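Local structure of aldehyde dehydrogenase (5MYP) at residues F322-L325 with M326-K330; D381-K384 with I385-R389; F291-L295 with K296-L300; V266-K269 with S270-S273. The protein probably oxidises aldehydes to carboxylic acids with NAD+ as the electron acceptor. All blocks are in the same frame, centred on the assembly; numbering follows the deposited sequence.

Contact 1: F322-L325 with M326-K330. Unlike the reference sequence in segment 322-325: Q323 (reference His).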
loop_
_atom_site.group_PDB
_atom_site.type_symbol
_atom_site.label_atom_id
_atom_site.label_comp_id
_atom_site.label_asym_id
_atom_site.label_seq_id
_atom_site.Cartn_x
_atom_site.Cartn_y
_atom_site.Cartn_z
ATOM N N PHE A 322 7.389 -21.176 26.244
ATOM C CA PHE A 322 8.531 -21.754 26.959
ATOM C C PHE A 322 8.811 -23.197 26.511
ATOM O O PHE A 322 9.945 -23.524 26.164
ATOM C CB PHE A 322 8.306 -21.701 28.480
ATOM C CG PHE A 322 9.416 -22.314 29.282
ATOM C CD1 PHE A 322 9.418 -23.678 29.573
ATOM C CD2 PHE A 322 10.462 -21.532 29.756
ATOM C CE1 PHE A 322 10.443 -24.249 30.307
ATOM C CE2 PHE A 322 11.489 -22.098 30.494
ATOM C CZ PHE A 322 11.482 -23.458 30.768
ATOM N N GLN A 323 7.778 -24.040 26.522
ATOM C CA GLN A 323 7.913 -25.450 26.129
ATOM C C GLN A 323 8.346 -25.607 24.669
ATOM O O GLN A 323 9.175 -26.459 24.357
ATOM C CB GLN A 323 6.602 -26.211 26.377
ATOM C CG GLN A 323 6.229 -26.331 27.849
ATOM C CD GLN A 323 4.755 -26.631 28.071
ATOM O OE1 GLN A 323 4.116 -27.314 27.270
ATOM N NE2 GLN A 323 4.210 -26.126 29.173
ATOM N N ARG A 324 7.786 -24.777 23.788
ATOM C CA ARG A 324 8.173 -24.742 22.363
ATOM C C ARG A 324 9.667 -24.443 22.172
ATOM O O ARG A 324 10.340 -25.103 21.380
ATOM C CB ARG A 324 7.323 -23.693 21.628
ATOM C CG ARG A 324 7.637 -23.488 20.151
ATOM C CD ARG A 324 6.665 -22.491 19.535
ATOM N NE ARG A 324 7.076 -22.059 18.198
ATOM C CZ ARG A 324 7.971 -21.104 17.917
ATOM N NH1 ARG A 324 8.612 -20.428 18.877
ATOM N NH2 ARG A 324 8.239 -20.824 16.644
ATOM N N LEU A 325 10.173 -23.457 22.912
ATOM C CA LEU A 325 11.587 -23.081 22.850
ATOM C C LEU A 325 12.501 -24.160 23.432
ATOM O O LEU A 325 13.571 -24.424 22.884
ATOM C CB LEU A 325 11.825 -21.740 23.555
ATOM C CG LEU A 325 11.195 -20.532 22.847
ATOM C CD1 LEU A 325 11.064 -19.347 23.792
ATOM C CD2 LEU A 325 11.989 -20.143 21.607
ATOM N N MET A 326 12.082 -24.786 24.531
ATOM C CA MET A 326 12.836 -25.909 25.100
ATOM C C MET A 326 12.918 -27.098 24.129
ATOM O O MET A 326 13.970 -27.724 24.021
ATOM C CB MET A 326 12.250 -26.351 26.448
ATOM C CG MET A 326 12.370 -25.326 27.575
ATOM S SD MET A 326 14.027 -24.666 27.859
ATOM C CE MET A 326 14.889 -26.149 28.380
ATOM N N GLU A 327 11.827 -27.394 23.417
ATOM C CA GLU A 327 11.846 -28.446 22.386
ATOM C C GLU A 327 12.754 -28.121 21.194
ATOM O O GLU A 327 13.315 -29.036 20.587
ATOM C CB GLU A 327 10.429 -28.774 21.877
ATOM C CG GLU A 327 9.544 -29.542 22.850
ATOM C CD GLU A 327 10.152 -30.860 23.284
ATOM O OE1 GLU A 327 10.366 -31.026 24.502
ATOM O OE2 GLU A 327 10.427 -31.725 22.419
ATOM N N PHE A 328 12.897 -26.835 20.860
ATOM C CA PHE A 328 13.831 -26.402 19.805
ATOM C C PHE A 328 15.296 -26.762 20.074
ATOM O O PHE A 328 16.059 -26.933 19.126
ATOM C CB PHE A 328 13.737 -24.886 19.533
ATOM C CG PHE A 328 12.514 -24.445 18.748
ATOM C CD1 PHE A 328 11.731 -25.332 17.993
ATOM C CD2 PHE A 328 12.177 -23.095 18.730
ATOM C CE1 PHE A 328 10.631 -24.875 17.279
ATOM C CE2 PHE A 328 11.082 -22.639 18.013
ATOM C CZ PHE A 328 10.310 -23.530 17.283
ATOM N N MET A 329 15.685 -26.884 21.346
ATOM C CA MET A 329 17.048 -27.312 21.703
ATOM C C MET A 329 17.394 -28.731 21.217
ATOM O O MET A 329 18.572 -29.064 21.095
ATOM C CB MET A 329 17.283 -27.217 23.216
ATOM C CG MET A 329 17.272 -25.800 23.767
ATOM S SD MET A 329 17.672 -25.735 25.522
ATOM C CE MET A 329 17.200 -24.051 25.917
ATOM N N LYS A 330 16.375 -29.548 20.937
ATOM C CA LYS A 330 16.566 -30.910 20.418
ATOM C C LYS A 330 17.032 -30.941 18.958
ATOM O O LYS A 330 17.586 -31.944 18.510
ATOM C CB LYS A 330 15.271 -31.729 20.532
ATOM C CG LYS A 330 14.631 -31.787 21.913
ATOM C CD LYS A 330 15.515 -32.460 22.949
ATOM C CE LYS A 330 14.841 -32.488 24.313
ATOM N NZ LYS A 330 13.495 -33.126 24.286
#

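Contact 2: D381-K384 with I385-R389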
loop_
_atom_site.group_PDB
_atom_site.type_symbol
_atom_site.label_atom_id
_atom_site.label_comp_id
_atom_site.label_asym_id
_atom_site.label_seq_id
_atom_site.Cartn_x
_atom_site.Cartn_y
_atom_site.Cartn_z
ATOM N N ASP A 381 25.598 -21.445 -1.007
ATOM C CA ASP A 381 25.156 -22.054 0.257
ATOM C C ASP A 381 24.319 -21.084 1.093
ATOM O O ASP A 381 23.308 -21.483 1.675
ATOM C CB ASP A 381 26.349 -22.519 1.111
ATOM C CG ASP A 381 27.163 -23.635 0.465
ATOM O OD1 ASP A 381 26.629 -24.394 -0.374
ATOM O OD2 ASP A 381 28.353 -23.751 0.822
ATOM N N ILE A 382 24.745 -19.821 1.146
ATOM C CA ILE A 382 24.033 -18.789 1.913
ATOM C C ILE A 382 22.663 -18.541 1.294
ATOM O O ILE A 382 21.655 -18.507 2.000
ATOM C CB ILE A 382 24.791 -17.440 1.963
ATOM C CG1 ILE A 382 26.176 -17.599 2.606
ATOM C CG2 ILE A 382 23.984 -16.393 2.735
ATOM C CD1 ILE A 382 27.101 -16.429 2.344
ATOM N N LEU A 383 22.647 -18.372 -0.028
ATOM C CA LEU A 383 21.412 -18.084 -0.758
ATOM C C LEU A 383 20.397 -19.229 -0.683
ATOM O O LEU A 383 19.201 -18.972 -0.606
ATOM C CB LEU A 383 21.708 -17.703 -2.217
ATOM C CG LEU A 383 22.593 -16.464 -2.439
ATOM C CD1 LEU A 383 22.776 -16.183 -3.925
ATOM C CD2 LEU A 383 22.049 -15.231 -1.731
ATOM N N LYS A 384 20.874 -20.474 -0.698
ATOM C CA LYS A 384 20.006 -21.647 -0.548
ATOM C C LYS A 384 19.289 -21.674 0.804
ATOM O O LYS A 384 18.115 -22.038 0.878
ATOM C CB LYS A 384 20.809 -22.936 -0.729
ATOM C CG LYS A 384 20.008 -24.213 -0.538
ATOM C CD LYS A 384 20.604 -25.357 -1.349
ATOM C CE LYS A 384 20.301 -26.708 -0.721
ATOM N NZ LYS A 384 18.862 -26.859 -0.376
ATOM N N ILE A 385 20.002 -21.291 1.862
ATOM C CA ILE A 385 19.427 -21.216 3.212
ATOM C C ILE A 385 18.402 -20.077 3.296
ATOM O O ILE A 385 17.268 -20.298 3.718
ATOM C CB ILE A 385 20.532 -21.038 4.286
ATOM C CG1 ILE A 385 21.408 -22.300 4.362
ATOM C CG2 ILE A 385 19.937 -20.729 5.664
ATOM C CD1 ILE A 385 22.783 -22.058 4.950
ATOM N N ILE A 386 18.805 -18.881 2.873
ATOM C CA ILE A 386 17.980 -17.674 3.042
ATOM C C ILE A 386 16.805 -17.613 2.049
ATOM O O ILE A 386 15.670 -17.345 2.454
ATOM C CB ILE A 386 18.842 -16.385 2.969
ATOM C CG1 ILE A 386 19.866 -16.380 4.116
ATOM C CG2 ILE A 386 17.964 -15.131 3.024
ATOM C CD1 ILE A 386 20.896 -15.268 4.044
ATOM N N ASN A 387 17.073 -17.863 0.767
ATOM C CA ASN A 387 16.044 -17.725 -0.283
ATOM C C ASN A 387 15.027 -18.874 -0.337
ATOM O O ASN A 387 14.000 -18.737 -0.995
ATOM C CB ASN A 387 16.679 -17.511 -1.666
ATOM C CG ASN A 387 17.529 -16.251 -1.732
ATOM O OD1 ASN A 387 17.491 -15.409 -0.836
ATOM N ND2 ASN A 387 18.295 -16.116 -2.801
ATOM N N SER A 388 15.296 -19.985 0.350
ATOM C CA SER A 388 14.298 -21.054 0.507
ATOM C C SER A 388 13.291 -20.780 1.631
ATOM O O SER A 388 12.334 -21.531 1.793
ATOM C CB SER A 388 14.981 -22.399 0.757
ATOM O OG SER A 388 15.661 -22.406 2.004
ATOM N N ARG A 389 13.519 -19.725 2.413
ATOM C CA ARG A 389 12.646 -19.367 3.531
ATOM C C ARG A 389 11.922 -18.061 3.234
ATOM O O ARG A 389 12.251 -17.366 2.274
ATOM C CB ARG A 389 13.474 -19.271 4.814
ATOM C CG ARG A 389 13.985 -20.633 5.261
ATOM C CD ARG A 389 14.948 -20.565 6.437
ATOM N NE ARG A 389 15.188 -21.908 6.971
ATOM C CZ ARG A 389 16.004 -22.824 6.437
ATOM N NH1 ARG A 389 16.720 -22.577 5.333
ATOM N NH2 ARG A 389 16.109 -24.015 7.027
#

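Contact 3: F291-L295 with K296-L300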
loop_
_atom_site.group_PDB
_atom_site.type_symbol
_atom_site.label_atom_id
_atom_site.label_comp_id
_atom_site.label_asym_id
_atom_site.label_seq_id
_atom_site.Cartn_x
_atom_site.Cartn_y
_atom_site.Cartn_z
ATOM N N PHE A 291 24.018 -14.759 37.951
ATOM C CA PHE A 291 22.741 -15.110 37.312
ATOM C C PHE A 291 22.823 -16.486 36.644
ATOM O O PHE A 291 21.978 -17.345 36.890
ATOM C CB PHE A 291 22.315 -14.042 36.291
ATOM C CG PHE A 291 21.094 -14.420 35.496
ATOM C CD1 PHE A 291 19.822 -14.281 36.043
ATOM C CD2 PHE A 291 21.213 -14.932 34.204
ATOM C CE1 PHE A 291 18.692 -14.634 35.310
ATOM C CE2 PHE A 291 20.091 -15.289 33.473
ATOM C CZ PHE A 291 18.830 -15.141 34.032
ATOM N N LEU A 292 23.850 -16.683 35.818
ATOM C CA LEU A 292 24.038 -17.947 35.103
ATOM C C LEU A 292 24.279 -19.128 36.045
ATOM O O LEU A 292 23.679 -20.184 35.868
ATOM C CB LEU A 292 25.176 -17.837 34.076
ATOM C CG LEU A 292 24.878 -16.989 32.836
ATOM C CD1 LEU A 292 26.149 -16.754 32.026
ATOM C CD2 LEU A 292 23.797 -17.635 31.981
ATOM N N LYS A 293 25.131 -18.936 37.053
ATOM C CA LYS A 293 25.393 -19.981 38.055
ATOM C C LYS A 293 24.128 -20.437 38.788
ATOM O O LYS A 293 23.926 -21.642 38.985
ATOM C CB LYS A 293 26.431 -19.515 39.081
ATOM C CG LYS A 293 27.861 -19.553 38.576
ATOM C CD LYS A 293 28.790 -18.905 39.586
ATOM C CE LYS A 293 30.229 -19.355 39.412
ATOM N NZ LYS A 293 31.113 -18.616 40.357
ATOM N N VAL A 294 23.286 -19.475 39.174
ATOM C CA VAL A 294 22.027 -19.772 39.871
ATOM C C VAL A 294 21.058 -20.506 38.944
ATOM O O VAL A 294 20.444 -21.497 39.342
ATOM C CB VAL A 294 21.366 -18.494 40.464
ATOM C CG1 VAL A 294 19.980 -18.788 41.031
ATOM C CG2 VAL A 294 22.252 -17.895 41.552
ATOM N N LEU A 295 20.941 -20.017 37.712
ATOM C CA LEU A 295 20.098 -20.656 36.700
ATOM C C LEU A 295 20.573 -22.072 36.343
ATOM O O LEU A 295 19.745 -22.971 36.166
ATOM C CB LEU A 295 20.024 -19.783 35.439
ATOM C CG LEU A 295 18.960 -20.097 34.393
ATOM C CD1 LEU A 295 17.581 -20.012 34.995
ATOM C CD2 LEU A 295 19.118 -19.126 33.245
ATOM N N LYS A 296 21.890 -22.253 36.244
ATOM C CA LYS A 296 22.492 -23.566 36.002
ATOM C C LYS A 296 22.305 -24.547 37.164
ATOM O O LYS A 296 22.287 -25.761 36.949
ATOM C CB LYS A 296 23.988 -23.421 35.726
ATOM C CG LYS A 296 24.624 -24.716 35.251
ATOM C CD LYS A 296 23.825 -25.338 34.116
ATOM C CE LYS A 296 24.209 -26.792 33.896
ATOM N NZ LYS A 296 25.667 -26.946 33.645
ATOM N N GLY A 297 22.183 -24.019 38.383
ATOM C CA GLY A 297 22.082 -24.833 39.599
ATOM C C GLY A 297 23.438 -25.071 40.248
ATOM O O GLY A 297 23.567 -25.962 41.088
ATOM N N GLU A 298 24.443 -24.271 39.871
ATOM C CA GLU A 298 25.802 -24.376 40.420
ATOM C C GLU A 298 26.025 -23.479 41.645
ATOM O O GLU A 298 27.016 -23.648 42.355
ATOM C CB GLU A 298 26.839 -24.050 39.342
ATOM C CG GLU A 298 26.857 -25.056 38.198
ATOM C CD GLU A 298 27.819 -24.694 37.080
ATOM O OE1 GLU A 298 28.296 -23.541 37.016
ATOM O OE2 GLU A 298 28.078 -25.564 36.224
ATOM N N LEU A 299 25.123 -22.523 41.872
ATOM C CA LEU A 299 25.104 -21.714 43.088
ATOM C C LEU A 299 23.694 -21.740 43.665
ATOM O O LEU A 299 22.747 -21.317 43.002
ATOM C CB LEU A 299 25.524 -20.272 42.780
ATOM C CG LEU A 299 25.632 -19.306 43.968
ATOM C CD1 LEU A 299 26.749 -19.716 44.919
ATOM C CD2 LEU A 299 25.836 -17.876 43.483
ATOM N N LEU A 300 23.552 -22.232 44.891
ATOM C CA LEU A 300 22.249 -22.246 45.566
ATOM C C LEU A 300 21.938 -20.860 46.131
ATOM O O LEU A 300 22.849 -20.141 46.547
ATOM C CB LEU A 300 22.203 -23.283 46.691
ATOM C CG LEU A 300 22.020 -24.750 46.290
ATOM C CD1 LEU A 300 23.295 -25.309 45.682
ATOM C CD2 LEU A 300 21.592 -25.586 47.487
HETATM O O HOH W 1 20.390 -22.527 41.797
#

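Contact 4: V266-K269 with S270-S273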
loop_
_atom_site.group_PDB
_atom_site.type_symbol
_atom_site.label_atom_id
_atom_site.label_comp_id
_atom_site.label_asym_id
_atom_site.label_seq_id
_atom_site.Cartn_x
_atom_site.Cartn_y
_atom_site.Cartn_z
ATOM N N VAL A 266 24.437 -17.706 9.860
ATOM C CA VAL A 266 25.119 -18.448 8.802
ATOM C C VAL A 266 26.549 -17.916 8.772
ATOM O O VAL A 266 26.792 -16.794 8.317
ATOM C CB VAL A 266 24.443 -18.275 7.422
ATOM C CG1 VAL A 266 25.070 -19.220 6.400
ATOM C CG2 VAL A 266 22.942 -18.519 7.524
ATOM N N VAL A 267 27.488 -18.718 9.275
ATOM C CA VAL A 267 28.879 -18.280 9.461
ATOM C C VAL A 267 29.804 -19.021 8.491
ATOM O O VAL A 267 29.589 -20.197 8.203
ATOM C CB VAL A 267 29.352 -18.434 10.934
ATOM C CG1 VAL A 267 29.252 -19.872 11.428
ATOM C CG2 VAL A 267 30.767 -17.892 11.120
ATOM N N GLU A 268 30.823 -18.333 7.984
ATOM C CA GLU A 268 31.792 -18.969 7.091
ATOM C C GLU A 268 32.466 -20.112 7.863
ATOM O O GLU A 268 32.825 -19.949 9.031
ATOM C CB GLU A 268 32.814 -17.951 6.568
ATOM C CG GLU A 268 33.575 -18.385 5.316
ATOM C CD GLU A 268 34.768 -19.296 5.593
ATOM O OE1 GLU A 268 35.313 -19.277 6.719
ATOM O OE2 GLU A 268 35.171 -20.036 4.674
ATOM N N LYS A 269 32.601 -21.257 7.195
ATOM C CA LYS A 269 33.022 -22.537 7.807
ATOM C C LYS A 269 34.209 -22.418 8.781
ATOM O O LYS A 269 34.167 -22.953 9.891
ATOM C CB LYS A 269 33.361 -23.534 6.691
ATOM C CG LYS A 269 33.533 -24.985 7.117
ATOM C CD LYS A 269 33.925 -25.857 5.927
ATOM C CE LYS A 269 35.273 -25.452 5.331
ATOM N NZ LYS A 269 35.924 -26.532 4.536
ATOM N N SER A 270 35.247 -21.702 8.358
ATOM C CA SER A 270 36.468 -21.542 9.152
ATOM C C SER A 270 36.313 -20.661 10.402
ATOM O O SER A 270 37.154 -20.735 11.301
ATOM C CB SER A 270 37.611 -21.004 8.276
ATOM O OG SER A 270 37.481 -19.613 8.035
ATOM N N MET A 271 35.258 -19.842 10.455
ATOM C CA MET A 271 35.012 -18.930 11.574
ATOM C C MET A 271 34.045 -19.440 12.641
ATOM O O MET A 271 33.801 -18.730 13.618
ATOM C CB MET A 271 34.481 -17.589 11.033
ATOM C CG MET A 271 35.396 -16.879 10.048
ATOM S SD MET A 271 36.878 -16.279 10.880
ATOM C CE MET A 271 38.039 -16.253 9.517
ATOM N N GLU A 272 33.516 -20.656 12.482
ATOM C CA GLU A 272 32.482 -21.173 13.393
ATOM C C GLU A 272 32.933 -21.192 14.853
ATOM O O GLU A 272 32.205 -20.729 15.730
ATOM C CB GLU A 272 32.030 -22.582 12.987
ATOM C CG GLU A 272 30.770 -23.069 13.705
ATOM C CD GLU A 272 30.489 -24.555 13.516
ATOM O OE1 GLU A 272 31.190 -25.231 12.735
ATOM O OE2 GLU A 272 29.549 -25.059 14.155
ATOM N N SER A 273 34.128 -21.725 15.105
ATOM C CA SER A 273 34.607 -21.901 16.478
ATOM C C SER A 273 34.864 -20.564 17.167
ATOM O O SER A 273 34.419 -20.361 18.293
ATOM C CB SER A 273 35.870 -22.768 16.519
ATOM O OG SER A 273 36.264 -23.026 17.857
HETATM O O HOH W 2 33.066 -25.063 10.915
#

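Contact 1: F322-L325 with M326-K330
Helix 319-328 of the aldehyde dehydrogenase fold carries two i to i+4 side-chain pairs, each with one aromatic ring: F322 with M326 and R324 with F328. The first pair is a Met-aromatic contact. CG of M326 lies over one face of the F322 ring and is 3.5 Å from F322 CE1. It makes a CH-pi contact, 4.0 Å from the ring centroid. The sulfur follows at a slant, with M326 SD 4.5 Å from the centroid of the F322 ring. A bend at chi2 (-52°) brings SD beside the ring. A340 and I347, from two neighbouring strands, touch both side chains.

The second pair is arranged differently. The rim of the F328 ring stands on the guanidinium of R324. F328 CZ sits over the centre of that flat group, 3.4 Å above its plane, and the two planes are 71° apart. This is an edge placed on a face, not a parallel stack. The extended R324 chain carries the guanidinium to the ring. Its nitrogens also have partners beyond the helix. NH1 bonds to the carbonyl of I366. NH2 bonds to the carbonyl of E365 and forms a salt bridge with E364. These bonds should fix the rotation of the guanidinium.

Three backbone bonds run along the same turn. M326 N reaches F322 O at 3.0 Å, and E327 N reaches Q323 O at the same distance. The third joins F328 N to R324 O at 3.1 Å. That same R324 O lies 3.5 Å above one face of the F328 ring, offset toward the rim.

Contact 2: D381-K384 with I385-R389
I382 and I386 lie side by side one turn apart and point the same way. The methyl CG2 of I382 meets CD1 of I386 at 3.5 Å. I386 also brings its CG1 close to I382 O, the carbonyl that accepts the bond from I386 N at 3.0 Å.

L383 and N387 form a second parallel pair. Their side-chain contact is looser, with L383 CB 3.8 Å from N387 ND2. The backbone bond beneath it is short, 2.8 Å from N387 N to L383 O. N387 ND2 has its polar partner outside the helix, the carbonyl of R411. The preceding bond, I385 N to D381 O, is weak.

These pairs belong to helix 379-387, which packs its isoleucines on a mixed sheet of the aldehyde dehydrogenase fold. I382 and I386 touch V231 on strand 229-232. I385 leans on Y264 and V266 of strand 264-268.

At the end of the helix two side chains take up carbonyls of the last turn. S388 OG donates to K384 O at 2.7 Å, in the carbonyl plane. Its chi1 of 66° sets OG between the backbone N and the carbonyl carbon, turned back toward the helix. R389 folds back too, and its NH1 donates to I385 O at 2.8 Å. That oxygen lies at the edge of the guanidinium, within its plane. The other terminal nitrogen, R389 NH2, bonds to the carbonyl of M362. At the opposite end of the segment, D381 OD2 accepts a bond from the backbone N of E377.

Contact 3: F291-L295 with K296-L300
The backbone closes helix 289-296 with a Schellman motif, in which G297 takes a positive phi of 93° as the C-prime residue. E298 N donates to K293 O at 2.8 Å. G297 N makes a weak bond of 3.2 Å to V294 O. K293 O also accepts from L299 N at 3.2 Å, but that donor stands well above the carbonyl plane. K293 O thus takes the amides of E298 and L299, and more weakly that of G297. Glycine suits this position, because a CB at these angles would collide with the carbonyl O of K296.

The turn brings L299 back against the helix. Its CB meets K293 CB at 3.9 Å. With CG anti to the backbone N (chi1 -177°), L299 turns its methyl CD2 to V294 CG2, 4.1 Å away. The backbone of L299 joins in, its carbonyl oxygen meeting V294 CA at 3.6 Å in a CA-H...O contact. A water bridges the same two residues, donating to V294 O at 2.7 Å and to L299 O. It adds to the weak bond that V294 O takes from G297 N. The amine of K293 points elsewhere and forms a salt bridge with D289. In one of the two K296 conformers, a long and doubtful salt bridge runs to E298.

Other side chains of the last turns join this helix to its surroundings. V294 and L295 touch helix 304-309, through F307 and L308. L292 packs on R283 and L287 of helix 272-287, and L295 reaches T346 and A348 on strand 346-353.

Contact 4: V266-K269 with S270-S273
E268 OE1 is gripped by two groups of S270. The hydroxyl donates to it at 2.6 Å, with S270 OG on the syn side and close to the carboxylate plane. The amide S270 N donates to the same E268 OE1 at 2.9 Å. It comes from above that plane, 52° out of it. The two donors therefore reach the oxygen from different directions. The E268 chain is bent at chi2 (-82°), which curls the carboxylate back toward the turn. The hydroxyl of S270, with chi1 at 77°, is turned to meet it.

The main chain follows the same turn. M271 N donates to E268 O at 2.8 Å, from above the carbonyl plane. Here strand 264-268 of the mixed sheet passes through a short 3-10 turn into helix 272-287. Such a strand-to-helix turn is part of the alternating alpha/beta build of aldehyde dehydrogenases. The strand is held on both flanks, with V266 bonded by its backbone to V230 and V232, and V267 to L374 and Y376.

V267 packs against the turn. Its CG2 meets M271 CB at 3.7 Å, while CG1 faces the start of the helix, 4.0 Å from E272 CA. The V267 side chain crosses those of M271 and E272 at about a right angle. V267 also touches V373 of strand 370-376.

A water donates to K269 O at 2.6 Å and to E272 OE1 at 2.6 Å. It ties the carbonyl of the turn to the carboxylate of the first helical turn. The extended chain of E272 lies against T375.

Overall arrangement
Contact 4 includes a strand of the eight-stranded sheet and contact 2 is a helix packed on that sheet; the two touch. V266 CG1 of contact 4 packs on I385 CD1 of contact 2 at 3.9 Å. Contact 1 packs on strand 346-353 of that sheet, and contact 3 reaches the same strand through L295. The centres of contacts 1 and 3 are about 20 Å apart. Contacts 1, 2 and 3 are partly buried, and contact 4 is a surface contact. Their chemistry also differs. Contact 1 relies on aromatic, sulfur and guanidinium groups, and contact 2 on isoleucines with polar side chains at its helix end. Contacts 3 and 4 are turns with bridging waters, one ending a helix and the other leading into one.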